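Putative nucleotide-diphospho-sugar transferase (Desulfovibrio desulfuricans subsp. desulfuricans, PDB 3CGX) probably transfers a sugar from a nucleotide-diphospho-sugar donor to an acceptor. Local coordinates at residues Asp115-Cys118 / Glu119-Gln122. Sequence-based numbering, arbitrary orientation.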
loop_
_atom_site.group_PDB
_atom_site.type_symbol
_atom_site.label_atom_id
_atom_site.label_comp_id
_atom_site.label_asym_id
_atom_site.label_seq_id
_atom_site.Cartn_x
_atom_site.Cartn_y
_atom_site.Cartn_z
ATOM N N ASP A 115 2.326 9.018 -3.718
ATOM C CA ASP A 115 2.136 9.691 -5.005
ATOM C C ASP A 115 1.622 8.761 -6.111
ATOM O O ASP A 115 1.671 9.105 -7.295
ATOM C CB ASP A 115 3.421 10.368 -5.521
ATOM C CG ASP A 115 4.581 9.390 -5.767
ATOM O OD1 ASP A 115 4.667 8.278 -5.184
ATOM O OD2 ASP A 115 5.479 9.767 -6.560
ATOM N N TYR A 116 1.216 7.555 -5.744
ATOM C CA TYR A 116 0.823 6.613 -6.755
ATOM C C TYR A 116 -0.459 7.091 -7.421
ATOM O O TYR A 116 -1.429 7.361 -6.738
ATOM C CB TYR A 116 0.560 5.240 -6.167
ATOM C CG TYR A 116 0.516 4.138 -7.214
ATOM C CD1 TYR A 116 1.694 3.660 -7.793
ATOM C CD2 TYR A 116 -0.666 3.552 -7.592
ATOM C CE1 TYR A 116 1.678 2.638 -8.732
ATOM C CE2 TYR A 116 -0.684 2.521 -8.519
ATOM C CZ TYR A 116 0.482 2.081 -9.085
ATOM O OH TYR A 116 0.475 1.037 -10.009
ATOM N N PRO A 117 -0.482 7.156 -8.756
ATOM C CA PRO A 117 -1.743 7.628 -9.343
ATOM C C PRO A 117 -2.898 6.623 -9.247
ATOM O O PRO A 117 -2.786 5.475 -9.654
ATOM C CB PRO A 117 -1.356 7.959 -10.787
ATOM C CG PRO A 117 0.005 7.419 -11.015
ATOM C CD PRO A 117 0.470 6.709 -9.774
ATOM N N CYS A 118 -4.006 7.108 -8.704
ATOM C CA CYS A 118 -5.180 6.282 -8.486
ATOM C C CYS A 118 -5.617 5.586 -9.774
ATOM O O CYS A 118 -6.012 4.432 -9.730
ATOM C CB CYS A 118 -6.346 7.054 -7.819
ATOM S SG CYS A 118 -7.112 8.528 -8.631
ATOM N N GLU A 119 -5.450 6.264 -10.906
ATOM C CA GLU A 119 -5.934 5.742 -12.170
ATOM C C GLU A 119 -5.208 4.455 -12.477
ATOM O O GLU A 119 -5.722 3.641 -13.219
ATOM C CB GLU A 119 -5.832 6.734 -13.340
ATOM C CG GLU A 119 -4.481 7.399 -13.566
ATOM C CD GLU A 119 -4.313 8.697 -12.844
ATOM O OE1 GLU A 119 -4.639 8.762 -11.650
ATOM O OE2 GLU A 119 -3.809 9.648 -13.477
ATOM N N LEU A 120 -4.010 4.246 -11.924
ATOM C CA LEU A 120 -3.309 2.962 -12.172
ATOM C C LEU A 120 -3.929 1.797 -11.384
ATOM O O LEU A 120 -3.894 0.648 -11.799
ATOM C CB LEU A 120 -1.801 3.053 -11.896
ATOM C CG LEU A 120 -1.017 3.868 -12.941
ATOM C CD1 LEU A 120 0.478 3.887 -12.616
ATOM C CD2 LEU A 120 -1.273 3.305 -14.323
ATOM N N VAL A 121 -4.516 2.132 -10.261
ATOM C CA VAL A 121 -5.263 1.150 -9.447
ATOM C C VAL A 121 -6.529 0.763 -10.189
ATOM O O VAL A 121 -6.901 -0.431 -10.231
ATOM C CB VAL A 121 -5.630 1.717 -8.065
ATOM C CG1 VAL A 121 -6.441 0.671 -7.234
ATOM C CG2 VAL A 121 -4.376 2.122 -7.321
ATOM N N GLN A 122 -7.186 1.776 -10.755
ATOM C CA GLN A 122 -8.338 1.527 -11.623
ATOM C C GLN A 122 -7.931 0.703 -12.852
ATOM O O GLN A 122 -8.609 -0.244 -13.251
ATOM C CB GLN A 122 -8.984 2.808 -12.076
ATOM C CG GLN A 122 -10.253 2.595 -12.860
ATOM C CD GLN A 122 -11.345 2.057 -11.988
ATOM O OE1 GLN A 122 -11.756 2.716 -11.028
ATOM N NE2 GLN A 122 -11.812 0.846 -12.291
#
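Tyr116 brings the hydroxyl end of its ring up to Leu120, Tyr116 CE2 and OH each 3.6 Å from Leu120 CB, the two side chains crossing at about a right angle. Val121 CG2 meets the same ring at its edge, near the ring plane, 3.9 Å from Tyr116 CE2. With CG anti to the backbone N (chi1 -164°), the ring reaches forward to the first turn of helix 118-127, while Pro117 CD covers part of one face near the rim. Pro117 lies alongside Leu120, Pro117 CG 3.9 Å from Leu120 CD1, and the bent chain of Glu119 folds back until Glu119 OE1 is 3.5 Å from Pro117 CB. Backbone bonds mark the start of the helix: Leu120 N donates to Pro117 O at 2.9 Å, spanning three residues, and Gln122 N reaches Cys118 O at 3.1 Å, nearly straight (163°), as the ordinary alpha-helical i to i+4 bond; the bond from Val121 N to Cys118 O is weak. Beyond the turn, Trp189 packs edge-to-face with the Tyr116 ring. The loop after strand 105-109 thus enters its helix with a buried tyrosine that joins the first helical turn to Tyr144 of strand 143-149. Its ring carbons meet Leu120 and Val121 by van der Waals contact, whereas the hydroxyl, the polar atom of this buried side chain, is satisfied by a hydrogen bond with Tyr144 OH.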